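Local structure of endo-xylogalacturonan hydrolase A (Aspergillus tubingensis, 4C2L) at residues 86-91 / 128-133; 136-141 / 163-168; 335-340 / 360-365; 349-354 / 373-378. The protein hydrolyses the galacturonan backbone of xylogalacturonan, a xylose-substituted component of the hairy regions of pectin. All coordinates share one frame; numbering follows the deposited sequence. Where two conformers were deposited one is given.

Interaction 1: residues 86-91 / 128-133. With SO4 (sulfate ion), chain F.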
loop_
_atom_site.group_PDB
_atom_site.type_symbol
_atom_site.label_atom_id
_atom_site.label_comp_id
_atom_site.label_asym_id
_atom_site.label_seq_id
_atom_site.Cartn_x
_atom_site.Cartn_y
_atom_site.Cartn_z
ATOM N N TYR A 86 -18.460 -14.300 7.860
ATOM C CA TYR A 86 -17.752 -13.886 9.073
ATOM C C TYR A 86 -16.970 -12.580 8.854
ATOM O O TYR A 86 -17.034 -11.646 9.667
ATOM C CB TYR A 86 -16.816 -14.993 9.581
ATOM C CG TYR A 86 -15.990 -14.526 10.750
ATOM C CD1 TYR A 86 -16.508 -14.564 12.059
ATOM C CD2 TYR A 86 -14.701 -13.979 10.555
ATOM C CE1 TYR A 86 -15.757 -14.101 13.132
ATOM C CE2 TYR A 86 -13.957 -13.516 11.619
ATOM C CZ TYR A 86 -14.475 -13.581 12.900
ATOM O OH TYR A 86 -13.719 -13.125 13.949
ATOM N N TRP A 87 -16.223 -12.521 7.759
ATOM C CA TRP A 87 -15.336 -11.382 7.508
ATOM C C TRP A 87 -16.046 -10.141 7.066
ATOM O O TRP A 87 -15.462 -9.050 7.089
ATOM C CB TRP A 87 -14.281 -11.772 6.463
ATOM C CG TRP A 87 -13.325 -12.779 7.023
ATOM C CD1 TRP A 87 -13.146 -14.109 6.640
ATOM C CD2 TRP A 87 -12.401 -12.571 8.135
ATOM N NE1 TRP A 87 -12.184 -14.712 7.423
ATOM C CE2 TRP A 87 -11.699 -13.844 8.336
ATOM C CE3 TRP A 87 -12.095 -11.495 8.958
ATOM C CZ2 TRP A 87 -10.730 -14.003 9.321
ATOM C CZ3 TRP A 87 -11.107 -11.665 9.941
ATOM C CH2 TRP A 87 -10.447 -12.892 10.117
ATOM N N SER A 88 -17.309 -10.281 6.675
ATOM C CA SER A 88 -18.089 -9.150 6.161
ATOM C C SER A 88 -18.030 -7.914 7.082
ATOM O O SER A 88 -18.438 -7.979 8.242
ATOM C CB SER A 88 -19.555 -9.574 5.964
ATOM O OG SER A 88 -20.275 -8.520 5.358
ATOM N N GLY A 89 -17.527 -6.803 6.550
ATOM C CA GLY A 89 -17.446 -5.543 7.283
ATOM C C GLY A 89 -16.418 -5.476 8.407
ATOM O O GLY A 89 -16.368 -4.482 9.143
ATOM N N ARG A 90 -15.613 -6.521 8.567
ATOM C CA ARG A 90 -14.610 -6.526 9.618
ATOM C C ARG A 90 -13.390 -5.700 9.229
ATOM O O ARG A 90 -13.008 -5.646 8.062
ATOM C CB ARG A 90 -14.203 -7.958 9.988
ATOM C CG ARG A 90 -15.341 -8.719 10.660
ATOM C CD ARG A 90 -14.825 -9.933 11.422
ATOM N NE ARG A 90 -15.932 -10.598 12.117
ATOM C CZ ARG A 90 -16.427 -10.211 13.299
ATOM N NH1 ARG A 90 -15.925 -9.157 13.949
ATOM N NH2 ARG A 90 -17.445 -10.886 13.818
ATOM N N THR A 91 -12.770 -5.073 10.224
ATOM C CA THR A 91 -11.625 -4.211 9.986
ATOM C C THR A 91 -10.347 -4.970 9.628
ATOM O O THR A 91 -9.647 -4.603 8.679
ATOM C CB THR A 91 -11.389 -3.316 11.216
ATOM O OG1 THR A 91 -12.510 -2.433 11.336
ATOM C CG2 THR A 91 -10.096 -2.489 11.070
ATOM N N SER A 128 -20.392 -5.044 -5.127
ATOM C CA SER A 128 -19.403 -4.063 -4.719
ATOM C C SER A 128 -19.661 -3.528 -3.299
ATOM O O SER A 128 -18.834 -2.811 -2.767
ATOM C CB SER A 128 -19.372 -2.905 -5.724
ATOM O OG SER A 128 -20.618 -2.234 -5.690
ATOM N N SER A 129 -20.792 -3.883 -2.691
ATOM C CA SER A 129 -21.073 -3.451 -1.323
ATOM C C SER A 129 -20.391 -4.367 -0.295
ATOM O O SER A 129 -20.404 -4.069 0.904
ATOM C CB SER A 129 -22.582 -3.371 -1.058
ATOM O OG SER A 129 -23.142 -4.659 -0.884
ATOM N N TYR A 130 -19.827 -5.487 -0.753
ATOM C CA TYR A 130 -19.142 -6.392 0.167
ATOM C C TYR A 130 -17.873 -5.713 0.713
ATOM O O TYR A 130 -17.022 -5.256 -0.055
ATOM C CB TYR A 130 -18.829 -7.744 -0.496
ATOM C CG TYR A 130 -18.191 -8.706 0.474
ATOM C CD1 TYR A 130 -18.870 -9.103 1.627
ATOM C CD2 TYR A 130 -16.903 -9.206 0.255
ATOM C CE1 TYR A 130 -18.297 -9.978 2.540
ATOM C CE2 TYR A 130 -16.324 -10.094 1.163
ATOM C CZ TYR A 130 -17.020 -10.458 2.310
ATOM O OH TYR A 130 -16.451 -11.319 3.245
ATOM N N SER A 131 -17.766 -5.641 2.039
ATOM C CA SER A 131 -16.695 -4.935 2.722
ATOM C C SER A 131 -15.732 -5.970 3.309
ATOM O O SER A 131 -16.147 -6.864 4.054
ATOM C CB SER A 131 -17.289 -4.065 3.845
ATOM O OG SER A 131 -16.285 -3.387 4.565
ATOM N N ARG A 132 -14.461 -5.849 2.924
ATOM C CA ARG A 132 -13.432 -6.853 3.255
ATOM C C ARG A 132 -12.396 -6.327 4.250
ATOM O O ARG A 132 -12.046 -5.140 4.226
ATOM C CB ARG A 132 -12.694 -7.286 1.982
ATOM C CG ARG A 132 -13.592 -7.914 0.929
ATOM C CD ARG A 132 -12.895 -7.903 -0.417
ATOM N NE ARG A 132 -12.966 -6.559 -1.005
ATOM C CZ ARG A 132 -12.185 -6.121 -1.985
ATOM N NH1 ARG A 132 -11.219 -6.892 -2.476
ATOM N NH2 ARG A 132 -12.368 -4.894 -2.476
ATOM N N PRO A 133 -11.856 -7.221 5.097
ATOM C CA PRO A 133 -10.856 -6.812 6.080
ATOM C C PRO A 133 -9.453 -6.646 5.486
ATOM O O PRO A 133 -9.144 -7.244 4.459
ATOM C CB PRO A 133 -10.836 -7.993 7.060
ATOM C CG PRO A 133 -11.192 -9.174 6.195
ATOM C CD PRO A 133 -12.219 -8.646 5.227
HETATM S S SO4 F . -14.671 -5.943 13.515
HETATM O O1 SO4 F . -16.006 -5.974 12.865
HETATM O O2 SO4 F . -14.882 -5.666 14.954
HETATM O O3 SO4 F . -13.878 -4.866 12.885
HETATM O O4 SO4 F . -13.994 -7.255 13.367
HETATM O O HOH W 1 -19.970 -6.391 3.759
HETATM O O HOH W 2 -14.337 -3.974 6.283
#
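Gly89 and Ser131 meet where a type II beta turn, Trp87 to Arg90, beginning at the last residue of helix 84-87, docks on the loop that leads into strand 134-139 of the right-handed parallel beta-helix. One direct hydrogen bond spans the pair, from Gly89 N to Ser131 O at 2.9 Å. It is nearly straight (166° at the hydrogen), although the donor stands 39° above the carbonyl plane. Two waters widen the seam: one pairs with Ser88 OG and accepts from Ser131 N, the other donates to Arg90 O and pairs with Ser131 OG. Pro133 CA adds a CA-H...O contact to Arg90 O.

Apolar packing follows. Pro133 CG approaches Trp87 CE3 obliquely at 3.7 Å, the two side chains crossing at about a right angle, while Tyr86 CD2 sits over the centre of one face of the indole. Ser88 CB touches Tyr130 CE1 at 3.7 Å, and the phenol hydroxyl is tied to Thr84 O.

A sulfate, probably from the crystallisation liquor, takes two hydrogen bonds: Thr91 N on O3 at 2.9 Å and, in the guanidinium plane, Arg90 NH1 on O4 at 2.8 Å. The chain of Arg90, extended from CG to NE, carries NE 3.4 Å above the plane of the Tyr86 ring, toward its rim, and NE also makes a weak hydrogen bond to the backbone O of Tyr86.

Interaction 2: residues 136-141 / 163-168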
loop_
_atom_site.group_PDB
_atom_site.type_symbol
_atom_site.label_atom_id
_atom_site.label_comp_id
_atom_site.label_asym_id
_atom_site.label_seq_id
_atom_site.Cartn_x
_atom_site.Cartn_y
_atom_site.Cartn_z
ATOM N N LEU A 136 -3.094 -7.402 7.611
ATOM C CA LEU A 136 -2.292 -7.009 8.779
ATOM C C LEU A 136 -2.574 -5.534 9.049
ATOM O O LEU A 136 -2.178 -4.648 8.269
ATOM C CB LEU A 136 -0.793 -7.226 8.517
ATOM C CG LEU A 136 0.142 -6.855 9.679
ATOM C CD1 LEU A 136 -0.232 -7.598 10.969
ATOM C CD2 LEU A 136 1.568 -7.191 9.280
ATOM N N TYR A 137 -3.279 -5.282 10.139
ATOM C CA TYR A 137 -3.816 -3.963 10.413
ATOM C C TYR A 137 -3.172 -3.444 11.688
ATOM O O TYR A 137 -3.421 -3.959 12.796
ATOM C CB TYR A 137 -5.335 -4.080 10.578
ATOM C CG TYR A 137 -6.054 -2.777 10.786
ATOM C CD1 TYR A 137 -6.533 -2.045 9.691
ATOM C CD2 TYR A 137 -6.311 -2.298 12.073
ATOM C CE1 TYR A 137 -7.209 -0.846 9.872
ATOM C CE2 TYR A 137 -6.995 -1.098 12.266
ATOM C CZ TYR A 137 -7.440 -0.387 11.158
ATOM O OH TYR A 137 -8.127 0.791 11.314
ATOM N N ILE A 138 -2.311 -2.445 11.527
ATOM C CA ILE A 138 -1.555 -1.885 12.647
ATOM C C ILE A 138 -2.143 -0.509 12.955
ATOM O O ILE A 138 -2.253 0.349 12.066
ATOM C CB ILE A 138 -0.055 -1.759 12.271
ATOM C CG1 ILE A 138 0.588 -3.129 12.180
ATOM C CG2 ILE A 138 0.710 -0.893 13.283
ATOM C CD1 ILE A 138 1.836 -3.135 11.304
ATOM N N THR A 139 -2.547 -0.296 14.208
ATOM C CA THR A 139 -3.063 1.004 14.584
ATOM C C THR A 139 -2.486 1.399 15.927
ATOM O O THR A 139 -2.566 0.630 16.886
ATOM C CB THR A 139 -4.604 1.062 14.575
ATOM O OG1 THR A 139 -5.016 2.379 14.951
ATOM C CG2 THR A 139 -5.227 0.011 15.509
ATOM N N GLY A 140 -1.875 2.581 15.985
ATOM C CA GLY A 140 -1.203 2.996 17.223
ATOM C C GLY A 140 0.000 2.128 17.548
ATOM O O GLY A 140 0.491 1.372 16.710
ATOM N N GLY A 141 0.500 2.277 18.771
ATOM C CA GLY A 141 1.648 1.534 19.239
ATOM C C GLY A 141 2.959 2.021 18.645
ATOM O O GLY A 141 3.027 3.096 18.040
ATOM N N GLY A 163 -3.439 5.275 13.118
ATOM C CA GLY A 163 -3.609 5.524 14.553
ATOM C C GLY A 163 -2.409 6.105 15.284
ATOM O O GLY A 163 -2.319 5.987 16.515
ATOM N N GLY A 164 -1.485 6.719 14.546
ATOM C CA GLY A 164 -0.284 7.316 15.148
ATOM C C GLY A 164 0.800 6.322 15.519
ATOM O O GLY A 164 1.679 6.633 16.337
ATOM N N ALA A 165 0.773 5.129 14.910
ATOM C CA ALA A 165 1.854 4.150 15.079
ATOM C C ALA A 165 3.183 4.829 14.802
ATOM O O ALA A 165 3.255 5.715 13.934
ATOM C CB ALA A 165 1.666 2.969 14.126
ATOM N N THR A 166 4.226 4.459 15.535
ATOM C CA THR A 166 5.536 5.044 15.259
ATOM C C THR A 166 6.623 3.980 15.238
ATOM O O THR A 166 6.538 2.995 15.965
ATOM C CB THR A 166 5.889 6.184 16.253
ATOM O OG1 THR A 166 7.117 6.805 15.845
ATOM C CG2 THR A 166 6.059 5.647 17.653
ATOM N N ASN A 167 7.633 4.166 14.391
ATOM C CA ASN A 167 8.752 3.219 14.283
ATOM C C ASN A 167 8.269 1.824 13.858
ATOM O O ASN A 167 8.317 0.860 14.642
ATOM C CB ASN A 167 9.551 3.099 15.597
ATOM C CG ASN A 167 10.009 4.446 16.147
ATOM O OD1 ASN A 167 10.439 5.328 15.400
ATOM N ND2 ASN A 167 9.946 4.596 17.470
ATOM N N VAL A 168 7.779 1.738 12.628
ATOM C CA VAL A 168 7.268 0.496 12.079
ATOM C C VAL A 168 8.147 0.149 10.885
ATOM O O VAL A 168 8.350 0.983 9.988
ATOM C CB VAL A 168 5.814 0.661 11.615
ATOM C CG1 VAL A 168 5.265 -0.647 11.055
ATOM C CG2 VAL A 168 4.960 1.149 12.786
HETATM O O HOH W 3 2.398 5.559 18.996
#
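Gly141 O is gripped from two sources: Thr166 N donates to it at 3.1 Å, and a water donates at 2.7 Å. The N-H...O bond is somewhat bent (149° at the hydrogen), its donor tilted 24° from the carbonyl plane. The same water also donates to Gly164 O, so that it bridges the two segments, and Ala165 CA brings a CA-H...O contact to the gripped oxygen.

Close backbone passage is a second theme. Gly140, Gly141, Gly163 and Gly164 all have positive phi, and at Gly140 and Gly163 the backbones approach directly: Gly140 CA lies 3.3 Å from Gly163 O, in a further CA-H...O contact. Thr139 OG1 comes up to Gly163 CA at 3.5 Å, while the methyl of Ala165 rests on Gly140 O at 3.3 Å.

Inward of this polar rim, Ile138 spreads its two branches over two partners. With CG1 beside the backbone N (chi1 -70°), CG2 meets Ala165 CB at 4.1 Å and CD1 runs on to Val168 CG1 at 4.2 Å. Val96 and Leu144 pack against the same isoleucine.

The two glycine pairs follow the neighbouring parallel strands 134-139 and 159-162, and they stack in successive coils, with aliphatic side chains filling the interior, as is characteristic of the parallel beta-helix of the GH28 pectinases.

Interaction 3: residues 335-340 / 360-365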
loop_
_atom_site.group_PDB
_atom_site.type_symbol
_atom_site.label_atom_id
_atom_site.label_comp_id
_atom_site.label_asym_id
_atom_site.label_seq_id
_atom_site.Cartn_x
_atom_site.Cartn_y
_atom_site.Cartn_z
ATOM N N LYS A 335 -0.305 1.764 -24.065
ATOM C CA LYS A 335 -1.629 2.304 -23.814
ATOM C C LYS A 335 -1.769 3.794 -24.133
ATOM O O LYS A 335 -2.717 4.194 -24.804
ATOM C CB LYS A 335 -2.063 2.052 -22.373
ATOM C CG LYS A 335 -3.468 2.547 -22.105
ATOM C CD LYS A 335 -3.933 2.182 -20.712
ATOM C CE LYS A 335 -5.391 2.567 -20.544
ATOM N NZ LYS A 335 -5.845 2.182 -19.184
ATOM N N TYR A 336 -0.847 4.605 -23.623
ATOM C CA TYR A 336 -0.946 6.062 -23.792
ATOM C C TYR A 336 0.106 6.640 -24.733
ATOM O O TYR A 336 0.147 7.856 -24.951
ATOM C CB TYR A 336 -0.871 6.767 -22.436
ATOM C CG TYR A 336 -2.013 6.433 -21.510
ATOM C CD1 TYR A 336 -3.331 6.735 -21.858
ATOM C CD2 TYR A 336 -1.774 5.826 -20.275
ATOM C CE1 TYR A 336 -4.385 6.437 -20.998
ATOM C CE2 TYR A 336 -2.820 5.529 -19.411
ATOM C CZ TYR A 336 -4.115 5.831 -19.774
ATOM O OH TYR A 336 -5.146 5.532 -18.911
ATOM N N ASP A 337 0.948 5.768 -25.282
ATOM C CA ASP A 337 1.955 6.142 -26.265
ATOM C C ASP A 337 1.365 7.220 -27.191
ATOM O O ASP A 337 0.303 7.015 -27.776
ATOM C CB ASP A 337 2.361 4.886 -27.048
ATOM C CG ASP A 337 3.637 5.068 -27.852
ATOM O OD1 ASP A 337 3.928 6.203 -28.285
ATOM O OD2 ASP A 337 4.365 4.068 -28.051
ATOM N N PRO A 338 2.048 8.378 -27.337
ATOM C CA PRO A 338 3.405 8.788 -26.949
ATOM C C PRO A 338 3.565 9.394 -25.540
ATOM O O PRO A 338 4.680 9.741 -25.147
ATOM C CB PRO A 338 3.723 9.865 -27.984
ATOM C CG PRO A 338 2.406 10.519 -28.213
ATOM C CD PRO A 338 1.367 9.433 -28.113
ATOM N N VAL A 339 2.462 9.506 -24.809
ATOM C CA VAL A 339 2.459 10.156 -23.497
ATOM C C VAL A 339 3.032 9.215 -22.435
ATOM O O VAL A 339 2.550 8.088 -22.285
ATOM C CB VAL A 339 1.031 10.610 -23.111
ATOM C CG1 VAL A 339 1.031 11.292 -21.747
ATOM C CG2 VAL A 339 0.469 11.550 -24.177
ATOM N N VAL A 340 4.048 9.682 -21.714
ATOM C CA VAL A 340 4.682 8.889 -20.646
ATOM C C VAL A 340 4.343 9.419 -19.246
ATOM O O VAL A 340 4.628 8.760 -18.239
ATOM C CB VAL A 340 6.211 8.817 -20.818
ATOM C CG1 VAL A 340 6.568 8.191 -22.168
ATOM C CG2 VAL A 340 6.843 10.203 -20.681
ATOM N N VAL A 360 12.499 8.179 -19.444
ATOM C CA VAL A 360 11.459 7.239 -19.826
ATOM C C VAL A 360 10.909 7.513 -21.223
ATOM O O VAL A 360 10.637 8.661 -21.588
ATOM C CB VAL A 360 10.323 7.237 -18.773
ATOM C CG1 VAL A 360 9.289 6.174 -19.104
ATOM C CG2 VAL A 360 10.907 6.972 -17.397
ATOM N N LYS A 361 10.754 6.450 -22.008
ATOM C CA LYS A 361 10.194 6.556 -23.349
ATOM C C LYS A 361 8.997 5.640 -23.518
ATOM O O LYS A 361 8.893 4.620 -22.835
ATOM C CB LYS A 361 11.268 6.208 -24.389
ATOM C CG LYS A 361 12.347 7.275 -24.529
ATOM C CD LYS A 361 13.519 6.789 -25.369
ATOM C CE LYS A 361 14.276 7.958 -25.992
ATOM N NZ LYS A 361 14.553 9.057 -25.023
ATOM N N ALA A 362 8.100 6.006 -24.428
ATOM C CA ALA A 362 7.020 5.133 -24.858
ATOM C C ALA A 362 7.619 4.082 -25.827
ATOM O O ALA A 362 8.758 4.236 -26.247
ATOM C CB ALA A 362 5.928 5.951 -25.521
ATOM N N PRO A 363 6.880 2.998 -26.131
ATOM C CA PRO A 363 7.401 1.982 -27.065
ATOM C C PRO A 363 7.848 2.547 -28.429
ATOM O O PRO A 363 8.840 2.076 -28.988
ATOM C CB PRO A 363 6.215 1.031 -27.218
ATOM C CG PRO A 363 5.582 1.069 -25.853
ATOM C CD PRO A 363 5.633 2.534 -25.489
ATOM N N SER A 364 7.128 3.546 -28.932
ATOM C CA SER A 364 7.484 4.261 -30.169
ATOM C C SER A 364 8.821 5.004 -30.115
ATOM O O SER A 364 9.351 5.412 -31.154
ATOM C CB SER A 364 6.394 5.273 -30.499
ATOM O OG SER A 364 6.371 6.314 -29.523
ATOM N N GLY A 365 9.352 5.208 -28.912
ATOM C CA GLY A 365 10.564 5.999 -28.722
ATOM C C GLY A 365 10.263 7.444 -28.331
ATOM O O GLY A 365 11.160 8.171 -27.917
#
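Asp337, joined to Pro338 by a cis peptide bond, stands opposite a type I beta turn from Ala362 to Gly365, closed by Gly365 N to Ala362 O. The contact joins two loops of the right-handed parallel beta-helix of GH28, one before strand 339-344 and one before strand 368-372. The Asp337 carboxylate grips the turn with both oxygens. Ser364 OG donates to Asp337 OD1 at 2.7 Å and Ser364 N to Asp337 OD2 at 2.9 Å (159° at the hydrogen), each entering on a syn lone pair. This two-point hold fixes the rotation of the carboxylate, which a CG placed anti to the backbone N (chi1 -166°) carries across to the turn. The methyl of Ala362 packs against Asp337 CG at 3.4 Å, and Pro363 CD passes Asp337 OD2 at 3.2 Å, the two side chains running antiparallel past one another. Val340 CG1 lies 3.5 Å from Ala362 N. Ser364 OG has a second partner in Lys366 N.

Around this contact, the backbones of Pro338 and Val340 bond to Glu368 of strand 368-372, and Val340 also to Ala297 of strand 296-301. The side chains of Val340, Val360, Ala362 and Pro363 all touch Thr332 of strand 331-332.

Interaction 4: residues 349-354 / 373-378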
loop_
_atom_site.group_PDB
_atom_site.type_symbol
_atom_site.label_atom_id
_atom_site.label_comp_id
_atom_site.label_asym_id
_atom_site.label_seq_id
_atom_site.Cartn_x
_atom_site.Cartn_y
_atom_site.Cartn_z
ATOM N N GLY A 349 -4.099 25.422 -7.275
ATOM C CA GLY A 349 -3.168 24.847 -6.327
ATOM C C GLY A 349 -1.733 25.269 -6.553
ATOM O O GLY A 349 -1.433 26.106 -7.423
ATOM N N THR A 350 -0.851 24.682 -5.766
ATOM C CA THR A 350 0.579 24.837 -5.944
ATOM C C THR A 350 1.099 23.516 -6.475
ATOM O O THR A 350 0.770 22.456 -5.938
ATOM C CB THR A 350 1.244 25.176 -4.600
ATOM O OG1 THR A 350 0.567 26.304 -4.017
ATOM C CG2 THR A 350 2.700 25.529 -4.784
ATOM N N CYS A 351 1.917 23.588 -7.518
ATOM C CA CYS A 351 2.388 22.399 -8.223
ATOM C C CYS A 351 3.909 22.356 -8.156
ATOM O O CYS A 351 4.593 22.412 -9.180
ATOM C CB CYS A 351 1.891 22.452 -9.670
ATOM S SG CYS A 351 2.170 20.948 -10.646
ATOM N N GLY A 352 4.438 22.256 -6.940
ATOM C CA GLY A 352 5.862 22.405 -6.711
ATOM C C GLY A 352 6.604 21.113 -6.997
ATOM O O GLY A 352 7.144 20.488 -6.087
ATOM N N ILE A 353 6.639 20.733 -8.267
ATOM C CA ILE A 353 7.322 19.503 -8.674
ATOM C C ILE A 353 8.529 19.804 -9.553
ATOM O O ILE A 353 8.472 20.675 -10.428
ATOM C CB ILE A 353 6.350 18.470 -9.310
ATOM C CG1 ILE A 353 7.100 17.208 -9.778
ATOM C CG2 ILE A 353 5.492 19.080 -10.403
ATOM C CD1 ILE A 353 6.176 16.063 -10.168
ATOM N N SER A 354 9.630 19.121 -9.269
ATOM C CA SER A 354 10.864 19.224 -10.052
ATOM C C SER A 354 11.258 17.838 -10.566
ATOM O O SER A 354 11.349 16.905 -9.765
ATOM C CB SER A 354 11.979 19.797 -9.175
ATOM O OG SER A 354 13.196 19.933 -9.888
ATOM N N ASN A 373 -0.956 23.494 -15.367
ATOM C CA ASN A 373 -0.633 24.211 -14.126
ATOM C C ASN A 373 0.698 23.803 -13.492
ATOM O O ASN A 373 0.856 23.855 -12.273
ATOM C CB ASN A 373 -1.783 24.093 -13.114
ATOM C CG ASN A 373 -3.087 24.591 -13.673
ATOM O OD1 ASN A 373 -3.224 25.788 -13.966
ATOM N ND2 ASN A 373 -4.057 23.688 -13.842
ATOM N N THR A 374 1.645 23.412 -14.342
ATOM C CA THR A 374 2.972 23.019 -13.910
ATOM C C THR A 374 3.891 24.231 -13.928
ATOM O O THR A 374 3.670 25.170 -14.705
ATOM C CB THR A 374 3.559 21.904 -14.807
ATOM O OG1 THR A 374 3.438 22.285 -16.181
ATOM C CG2 THR A 374 2.806 20.576 -14.589
ATOM N N PRO A 375 4.910 24.232 -13.067
ATOM C CA PRO A 375 5.773 25.402 -12.878
ATOM C C PRO A 375 6.814 25.584 -13.989
ATOM O O PRO A 375 7.131 24.648 -14.723
ATOM C CB PRO A 375 6.489 25.095 -11.566
ATOM C CG PRO A 375 6.534 23.603 -11.507
ATOM C CD PRO A 375 5.258 23.140 -12.135
ATOM N N SER A 376 7.360 26.792 -14.080
ATOM C CA SER A 376 8.358 27.097 -15.110
ATOM C C SER A 376 9.650 26.304 -14.948
ATOM O O SER A 376 10.391 26.135 -15.909
ATOM C CB SER A 376 8.651 28.607 -15.132
ATOM O OG SER A 376 8.920 29.076 -13.818
ATOM N N ASP A 377 9.925 25.803 -13.753
ATOM C CA ASP A 377 11.179 25.075 -13.541
ATOM C C ASP A 377 10.932 23.564 -13.427
ATOM O O ASP A 377 11.639 22.862 -12.699
ATOM C CB ASP A 377 11.909 25.604 -12.293
ATOM C CG ASP A 377 11.142 25.322 -10.978
ATOM O OD1 ASP A 377 9.915 25.078 -11.022
ATOM O OD2 ASP A 377 11.772 25.356 -9.896
ATOM N N LEU A 378 9.912 23.076 -14.129
ATOM C CA LEU A 378 9.516 21.660 -14.027
ATOM C C LEU A 378 10.668 20.704 -14.337
ATOM O O LEU A 378 10.905 19.754 -13.590
ATOM C CB LEU A 378 8.329 21.364 -14.933
ATOM C CG LEU A 378 7.813 19.922 -14.901
ATOM C CD1 LEU A 378 7.216 19.603 -13.537
ATOM C CD2 LEU A 378 6.790 19.733 -16.005
HETATM O O HOH W 4 8.855 23.243 -9.288
#
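Cys351 turns its carbonyl toward Pro375 from within an inverse gamma turn centred on Gly352, a tight bend within strand 350-358. Cys351 O accepts from Ile353 N at 2.8 Å, and Pro375 CD lies only 3.1 Å from this same oxygen, with CD and CG of the ring both close to it. No direct hydrogen bond joins the two segments; packing and one water do the work instead.

The cysteine side chain is the first element of that packing. Cys351 CB sits 3.1 Å from Asn373 O, and SG, lying anti to the backbone N (chi1 -172°), passes along the backbone of Thr374, with Thr374 CG2 at 4.0 Å from it. The sulfur is tied to Cys345 in a disulfide, and Asn373 ND2 donates to the carbonyl of that same Cys345, so the loop is bonded to one partner of the bridge and packs on the other.

Farther along, Ile353 and Leu378 run alongside each other in the same direction, the branch methyl Ile353 CG2 meeting Leu378 CD1 at 3.6 Å. On the more polar flank a water donates to Ile353 O at 2.8 Å and to Asp377 OD1 at 2.7 Å, linking the strand to the type I beta turn from Pro375 to Leu378.

In the parallel beta-helix, strand 350-358 pairs in parallel with strand 319-329, on which Ile353 packs through Ile323 and Val325. The loop 373-378, between strands 368-372 and 383-384, sets Thr374 and Leu378 against Leu343 of strand 339-344.

The four contacts follow the chain along one right-handed parallel beta-helix, interactions 1 and 2 in earlier coils and interactions 3 and 4 toward the C-terminal end. Interactions 1 and 2 have centres 21 Å apart and touch where Thr91 CG2 packs on Tyr137 CZ at 3.4 Å. Interactions 3 and 4, 22 Å apart between centres, do not touch, but their segments alternate along the chain, and strands 339-344 and 350-358 follow one another through them. Interactions 2 and 3, about 40 Å apart between centres, reach the same parallel sheet, through strands 134-139 and 339-344. Local turn contacts thus recur along the length of the solenoid, joining segments brought together by its coiling.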